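Local coordinates for aminopeptidase-like protein (Chaetomium thermophilum, PDB 5JM6) that probably acts as a zinc-dependent aminopeptidase of the M18 family, assembles as a dodecamer and is linked to the Cvt pathway of selective autophagy, at residues N125-L137 and G328-E340. Numbering follows the deposited sequence.
Sequences NGIAMIAGHIDAL and GVIKLVALFDDEE. With ZN (zinc ion), chain H; ZN (zinc ion), chain G.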
ATOM      1  N   ASN A 125      67.129  -1.801  -4.362  1.00 31.61           N
ATOM      2  CA  ASN A 125      66.687  -1.549  -2.998  1.00 29.53           C
ATOM      3  C   ASN A 125      65.232  -1.105  -2.979  1.00 34.14           C
ATOM      4  O   ASN A 125      64.740  -0.511  -3.939  1.00 35.40           O
ATOM      5  CB  ASN A 125      67.574  -0.499  -2.326  1.00 33.91           C
ATOM      6  CG  ASN A 125      68.972  -1.014  -2.041  1.00 34.63           C
ATOM      7  OD1 ASN A 125      69.316  -2.138  -2.404  1.00 32.46           O
ATOM      8  ND2 ASN A 125      69.787  -0.190  -1.392  1.00 30.36           N
ATOM      9  N   GLY A 126      64.548  -1.398  -1.879  1.00 35.16           N
ATOM     10  CA  GLY A 126      63.118  -1.181  -1.795  1.00 29.09           C
ATOM     11  C   GLY A 126      62.713   0.243  -1.488  1.00 27.90           C
ATOM     12  O   GLY A 126      63.536   1.083  -1.129  1.00 30.79           O
ATOM     13  N   ILE A 127      61.420   0.502  -1.634  1.00 32.15           N
ATOM     14  CA  ILE A 127      60.855   1.809  -1.358  1.00 30.72           C
ATOM     15  C   ILE A 127      59.867   1.709  -0.206  1.00 33.20           C
ATOM     16  O   ILE A 127      59.023   0.815  -0.179  1.00 36.00           O
ATOM     17  CB  ILE A 127      60.146   2.383  -2.597  1.00 31.08           C
ATOM     18  CG1 ILE A 127      61.053   2.255  -3.821  1.00 25.63           C
ATOM     19  CG2 ILE A 127      59.742   3.830  -2.364  1.00 30.51           C
ATOM     20  CD1 ILE A 127      60.307   2.107  -5.113  1.00 22.81           C
ATOM     21  N   ALA A 128      59.984   2.616   0.754  1.00 32.50           N
ATOM     22  CA  ALA A 128      58.977   2.740   1.795  1.00 33.46           C
ATOM     23  C   ALA A 128      58.089   3.921   1.430  1.00 35.59           C
ATOM     24  O   ALA A 128      58.519   5.072   1.495  1.00 30.95           O
ATOM     25  CB  ALA A 128      59.621   2.932   3.160  1.00 24.54           C
ATOM     26  N   MET A 129      56.853   3.634   1.035  1.00 30.33           N
ATOM     27  CA  MET A 129      55.999   4.661   0.452  1.00 30.76           C
ATOM     28  C   MET A 129      54.643   4.799   1.138  1.00 35.11           C
ATOM     29  O   MET A 129      54.049   3.818   1.587  1.00 32.48           O
ATOM     30  CB  MET A 129      55.800   4.393  -1.047  1.00 28.68           C
ATOM     31  CG  MET A 129      55.460   2.952  -1.407  1.00 31.61           C
ATOM     32  SD  MET A 129      55.258   2.723  -3.187  1.00 38.06           S
ATOM     33  CE  MET A 129      56.478   1.454  -3.525  1.00 34.34           C
ATOM     34  N   ILE A 130      54.177   6.041   1.217  1.00 31.71           N
ATOM     35  CA  ILE A 130      52.857   6.365   1.741  1.00 29.77           C
ATOM     36  C   ILE A 130      52.047   7.093   0.676  1.00 31.08           C
ATOM     37  O   ILE A 130      52.542   8.023   0.040  1.00 29.45           O
ATOM     38  CB  ILE A 130      52.938   7.250   3.001  1.00 33.09           C
ATOM     39  CG1 ILE A 130      53.880   6.635   4.036  1.00 32.05           C
ATOM     40  CG2 ILE A 130      51.548   7.477   3.586  1.00 34.51           C
ATOM     41  CD1 ILE A 130      54.191   7.560   5.195  1.00 31.16           C
ATOM     42  N   ALA A 131      50.803   6.665   0.485  1.00 33.13           N
ATOM     43  CA  ALA A 131      49.913   7.310  -0.470  1.00 28.39           C
ATOM     44  C   ALA A 131      48.661   7.834   0.227  1.00 33.96           C
ATOM     45  O   ALA A 131      48.145   7.204   1.149  1.00 39.24           O
ATOM     46  CB  ALA A 131      49.537   6.347  -1.579  1.00 29.55           C
ATOM     47  N   GLY A 132      48.188   8.993  -0.216  1.00 32.07           N
ATOM     48  CA  GLY A 132      46.977   9.590   0.317  1.00 31.28           C
ATOM     49  C   GLY A 132      46.360  10.502  -0.723  1.00 33.31           C
ATOM     50  O   GLY A 132      46.946  10.712  -1.786  1.00 35.04           O
ATOM     51  N   HIS A 133      45.179  11.043  -0.435  1.00 34.59           N
ATOM     52  CA  HIS A 133      44.552  11.990  -1.352  1.00 36.13           C
ATOM     53  C   HIS A 133      44.317  13.338  -0.680  1.00 33.57           C
ATOM     54  O   HIS A 133      44.000  13.403   0.499  1.00 35.63           O
ATOM     55  CB  HIS A 133      43.241  11.427  -1.913  1.00 42.73           C
ATOM     56  CG  HIS A 133      42.131  11.312  -0.912  1.00 50.93           C
ATOM     57  ND1 HIS A 133      41.169  12.286  -0.753  1.00 53.41           N
ATOM     58  CD2 HIS A 133      41.800  10.316  -0.057  1.00 57.71           C
ATOM     59  CE1 HIS A 133      40.310  11.908   0.175  1.00 57.19           C
ATOM     60  NE2 HIS A 133      40.669  10.716   0.614  1.00 64.13           N
ATOM     61  N   ILE A 134      44.587  14.417  -1.405  1.00 33.13           N
ATOM     62  CA  ILE A 134      44.353  15.761  -0.882  1.00 34.52           C
ATOM     63  C   ILE A 134      43.126  16.497  -1.438  1.00 34.35           C
ATOM     64  O   ILE A 134      42.938  17.680  -1.153  1.00 37.71           O
ATOM     65  CB  ILE A 134      45.595  16.638  -1.064  1.00 30.03           C
ATOM     66  CG1 ILE A 134      46.118  16.555  -2.492  1.00 29.66           C
ATOM     67  CG2 ILE A 134      46.680  16.197  -0.095  1.00 27.77           C
ATOM     68  CD1 ILE A 134      47.232  17.534  -2.760  1.00 29.13           C
ATOM     69  N   ASP A 135      42.326  15.840  -2.270  1.00 37.01           N
ATOM     70  CA  ASP A 135      41.042  16.422  -2.648  1.00 42.83           C
ATOM     71  C   ASP A 135      40.046  16.215  -1.514  1.00 47.62           C
ATOM     72  O   ASP A 135      40.187  15.288  -0.717  1.00 46.95           O
ATOM     73  CB  ASP A 135      40.503  15.806  -3.938  1.00 48.97           C
ATOM     74  CG  ASP A 135      40.003  14.394  -3.739  1.00 53.87           C
ATOM     75  OD1 ASP A 135      40.761  13.568  -3.188  1.00 53.87           O
ATOM     76  OD2 ASP A 135      38.847  14.112  -4.120  1.00 57.05           O
ATOM     77  N   ALA A 136      39.022  17.055  -1.459  1.00 49.44           N
ATOM     78  CA  ALA A 136      37.985  16.959  -0.444  1.00 48.05           C
ATOM     79  C   ALA A 136      36.641  17.262  -1.073  1.00 45.72           C
ATOM     80  O   ALA A 136      36.587  17.894  -2.108  1.00 53.32           O
ATOM     81  CB  ALA A 136      38.267  17.924   0.685  1.00 43.63           C
ATOM     82  N   LEU A 137      35.553  16.821  -0.457  1.00 53.91           N
ATOM     83  CA  LEU A 137      34.244  17.100  -1.019  1.00 54.70           C
ATOM     84  C   LEU A 137      34.111  18.603  -1.050  1.00 49.37           C
ATOM     85  O   LEU A 137      34.381  19.268  -0.065  1.00 50.70           O
ATOM     86  CB  LEU A 137      33.146  16.493  -0.155  1.00 52.80           C
ATOM     87  CG  LEU A 137      32.805  15.031  -0.420  1.00 57.89           C
ATOM     88  CD1 LEU A 137      33.983  14.152  -0.050  1.00 57.38           C
ATOM     89  CD2 LEU A 137      31.590  14.639   0.390  1.00 60.17           C
ATOM     90  N   GLY A 328      69.225   2.453   3.303  1.00 32.87           N
ATOM     91  CA  GLY A 328      69.385   1.897   1.975  1.00 30.39           C
ATOM     92  C   GLY A 328      68.150   2.011   1.108  1.00 34.37           C
ATOM     93  O   GLY A 328      68.202   1.717  -0.085  1.00 36.16           O
ATOM     94  N   VAL A 329      67.034   2.436   1.694  1.00 31.23           N
ATOM     95  CA  VAL A 329      65.801   2.517   0.929  1.00 28.12           C
ATOM     96  C   VAL A 329      65.489   3.941   0.493  1.00 35.73           C
ATOM     97  O   VAL A 329      66.131   4.897   0.929  1.00 33.80           O
ATOM     98  CB  VAL A 329      64.604   1.981   1.743  1.00 29.53           C
ATOM     99  CG1 VAL A 329      64.887   0.573   2.230  1.00 27.09           C
ATOM    100  CG2 VAL A 329      64.295   2.907   2.913  1.00 29.45           C
ATOM    101  N   ILE A 330      64.462   4.067  -0.338  1.00 36.42           N
ATOM    102  CA  ILE A 330      63.921   5.360  -0.720  1.00 29.01           C
ATOM    103  C   ILE A 330      62.673   5.594   0.117  1.00 30.75           C
ATOM    104  O   ILE A 330      61.838   4.700   0.257  1.00 30.57           O
ATOM    105  CB  ILE A 330      63.581   5.426  -2.228  1.00 31.40           C
ATOM    106  CG1 ILE A 330      64.861   5.461  -3.066  1.00 35.91           C
ATOM    107  CG2 ILE A 330      62.715   6.639  -2.536  1.00 31.42           C
ATOM    108  CD1 ILE A 330      64.615   5.417  -4.562  1.00 36.32           C
ATOM    109  N   LYS A 331      62.563   6.782   0.701  1.00 30.79           N
ATOM    110  CA  LYS A 331      61.396   7.137   1.496  1.00 34.04           C
ATOM    111  C   LYS A 331      60.536   8.116   0.715  1.00 32.62           C
ATOM    112  O   LYS A 331      60.994   9.196   0.357  1.00 35.18           O
ATOM    113  CB  LYS A 331      61.815   7.732   2.836  1.00 27.98           C
ATOM    114  CG  LYS A 331      62.564   6.756   3.717  1.00 24.25           C
ATOM    115  CD  LYS A 331      63.210   7.460   4.888  1.00 26.38           C
ATOM    116  CE  LYS A 331      64.137   6.521   5.635  1.00 27.07           C
ATOM    117  NZ  LYS A 331      64.570   7.100   6.932  1.00 34.62           N
ATOM    118  N   LEU A 332      59.289   7.734   0.464  1.00 27.81           N
ATOM    119  CA  LEU A 332      58.455   8.433  -0.504  1.00 29.76           C
ATOM    120  C   LEU A 332      57.044   8.689   0.017  1.00 29.76           C
ATOM    121  O   LEU A 332      56.456   7.843   0.691  1.00 30.22           O
ATOM    122  CB  LEU A 332      58.399   7.623  -1.808  1.00 28.56           C
ATOM    123  CG  LEU A 332      57.683   8.147  -3.058  1.00 31.78           C
ATOM    124  CD1 LEU A 332      58.331   7.558  -4.306  1.00 20.41           C
ATOM    125  CD2 LEU A 332      56.191   7.828  -3.039  1.00 23.08           C
ATOM    126  N   VAL A 333      56.507   9.861  -0.304  1.00 31.80           N
ATOM    127  CA  VAL A 333      55.111  10.174  -0.024  1.00 33.00           C
ATOM    128  C   VAL A 333      54.433  10.641  -1.309  1.00 34.30           C
ATOM    129  O   VAL A 333      54.955  11.504  -2.018  1.00 29.06           O
ATOM    130  CB  VAL A 333      54.963  11.257   1.062  1.00 30.75           C
ATOM    131  CG1 VAL A 333      53.492  11.542   1.329  1.00 26.52           C
ATOM    132  CG2 VAL A 333      55.664  10.830   2.343  1.00 27.67           C
ATOM    133  N   ALA A 334      53.280  10.054  -1.610  1.00 27.18           N
ATOM    134  CA  ALA A 334      52.524  10.405  -2.805  1.00 26.43           C
ATOM    135  C   ALA A 334      51.146  10.932  -2.428  1.00 31.38           C
ATOM    136  O   ALA A 334      50.331  10.206  -1.859  1.00 34.89           O
ATOM    137  CB  ALA A 334      52.400   9.202  -3.728  1.00 25.23           C
ATOM    138  N   LEU A 335      50.892  12.198  -2.740  1.00 28.63           N
ATOM    139  CA  LEU A 335      49.594  12.802  -2.471  1.00 31.08           C
ATOM    140  C   LEU A 335      48.848  13.022  -3.779  1.00 33.90           C
ATOM    141  O   LEU A 335      49.315  13.746  -4.659  1.00 36.32           O
ATOM    142  CB  LEU A 335      49.755  14.120  -1.710  1.00 28.65           C
ATOM    143  CG  LEU A 335      50.526  14.026  -0.389  1.00 24.05           C
ATOM    144  CD1 LEU A 335      50.541  15.364   0.334  1.00 23.85           C
ATOM    145  CD2 LEU A 335      49.943  12.937   0.497  1.00 29.37           C
ATOM    146  N   PHE A 336      47.666  12.422  -3.883  1.00 35.91           N
ATOM    147  CA  PHE A 336      46.924  12.371  -5.136  1.00 36.87           C
ATOM    148  C   PHE A 336      45.663  13.213  -5.075  1.00 38.19           C
ATOM    149  O   PHE A 336      45.167  13.554  -4.004  1.00 38.33           O
ATOM    150  CB  PHE A 336      46.528  10.937  -5.498  1.00 39.35           C
ATOM    151  CG  PHE A 336      47.686  10.013  -5.698  1.00 38.21           C
ATOM    152  CD1 PHE A 336      48.361   9.973  -6.906  1.00 42.00           C
ATOM    153  CD2 PHE A 336      48.088   9.167  -4.681  1.00 35.00           C
ATOM    154  CE1 PHE A 336      49.426   9.114  -7.089  1.00 44.27           C
ATOM    155  CE2 PHE A 336      49.149   8.306  -4.858  1.00 38.62           C
ATOM    156  CZ  PHE A 336      49.819   8.279  -6.063  1.00 41.28           C
ATOM    157  N   ASP A 337      45.172  13.561  -6.254  1.00 44.34           N
ATOM    158  CA  ASP A 337      43.919  14.273  -6.414  1.00 46.52           C
ATOM    159  C   ASP A 337      42.849  13.288  -6.891  1.00 52.16           C
ATOM    160  O   ASP A 337      43.176  12.253  -7.476  1.00 50.72           O
ATOM    161  CB  ASP A 337      44.086  15.431  -7.402  1.00 46.37           C
ATOM    162  CG  ASP A 337      42.826  16.262  -7.563  1.00 57.88           C
ATOM    163  OD1 ASP A 337      41.872  16.080  -6.778  1.00 53.86           O
ATOM    164  OD2 ASP A 337      42.794  17.107  -8.482  1.00 60.69           O
ATOM    165  N   ASP A 338      41.590  13.596  -6.579  1.00 57.12           N
ATOM    166  CA  ASP A 338      40.412  12.888  -7.105  1.00 61.70           C
ATOM    167  C   ASP A 338      40.141  11.464  -6.606  1.00 64.03           C
ATOM    168  O   ASP A 338      39.761  10.609  -7.399  1.00 64.59           O
ATOM    169  CB  ASP A 338      40.493  12.820  -8.638  1.00 61.28           C
ATOM    170  CG  ASP A 338      40.625  14.180  -9.280  1.00 62.57           C
ATOM    171  OD1 ASP A 338      40.004  15.142  -8.788  1.00 68.32           O
ATOM    172  OD2 ASP A 338      41.364  14.290 -10.276  1.00 64.96           O
ATOM    173  N   GLU A 339      40.322  11.198  -5.315  1.00 63.14           N
ATOM    174  CA  GLU A 339      40.029   9.860  -4.789  1.00 65.08           C
ATOM    175  C   GLU A 339      38.541   9.644  -4.528  1.00 73.66           C
ATOM    176  O   GLU A 339      38.044   8.515  -4.567  1.00 70.69           O
ATOM    177  CB  GLU A 339      40.825   9.604  -3.509  1.00 58.13           C
ATOM    178  CG  GLU A 339      40.560   8.261  -2.833  1.00 64.62           C
ATOM    179  CD  GLU A 339      39.427   8.324  -1.821  1.00 73.94           C
ATOM    180  OE1 GLU A 339      38.719   7.311  -1.649  1.00 71.39           O
ATOM    181  OE2 GLU A 339      39.243   9.392  -1.200  1.00 77.65           O
ATOM    182  N   GLU A 340      37.842  10.739  -4.256  1.00 71.66           N
ATOM    183  CA  GLU A 340      36.409  10.717  -4.024  1.00 71.53           C
ATOM    184  C   GLU A 340      35.652  10.447  -5.345  1.00 68.62           C
ATOM    185  O   GLU A 340      34.452  10.172  -5.341  1.00 72.59           O
ATOM    186  CB  GLU A 340      35.971  12.047  -3.387  1.00 73.62           C
ATOM    187  CG  GLU A 340      36.791  12.520  -2.152  1.00 72.67           C
ATOM    188  CD  GLU A 340      36.248  12.007  -0.827  1.00 91.65           C
ATOM    189  OE1 GLU A 340      35.026  11.783  -0.744  1.00 95.16           O
ATOM    190  OE2 GLU A 340      37.031  11.880   0.139  1.00100.11           O
TER
HETATM  191 ZN    ZN H 602      39.403   9.599   1.914  1.00 71.99          ZN
HETATM  192 ZN    ZN G 601      35.940  11.076   1.402  1.00111.48          ZN
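I330 N donates to G126 O (3.2 Å), the first rung of a parallel ladder of backbone hydrogen bonds between strands 127-133 and 330-336 that ends with I134 N on F336 O (2.8 Å). Ahead of the ladder, the N125 side-chain amide donates through ND2 to G328 O.

Apolar contacts fill one face: I127 CG2 lies 4.1 Å from both I330 CG2 and L332 CB, while A131 CB lies in the plane of the F336 ring, at its edge, nearest CE2.

At and beyond the C-terminal ends of the strands the contact turns polar and reaches the metal site. H133 coordinates one zinc through NE2 at 2.1 Å, and E340 grips the second with both carboxylate oxygens. E339 CB packs over one face of the H133 imidazole, toward its rim. With CG between its backbone N and carbonyl carbon (chi1 73°), D135 presents OD1 to H133 ND1 (2.8 Å) and E339 N (3.2 Å), which approach from opposite faces of the carboxylate; OD2 is hydrogen-bonded to Y161 OH. An alanine here is likely to leave H133 ND1 without its carboxylate partner, and E339 N and Y161 OH without theirs.

D306 bridges the two zincs, with D391 and H485 completing the cluster. The pair sits inside the mixed sheet, between strands 111-117 and 386-394; helix 353-368 covers the I127 and F336 face, and helices 305-320 and 495-514 the I130 face.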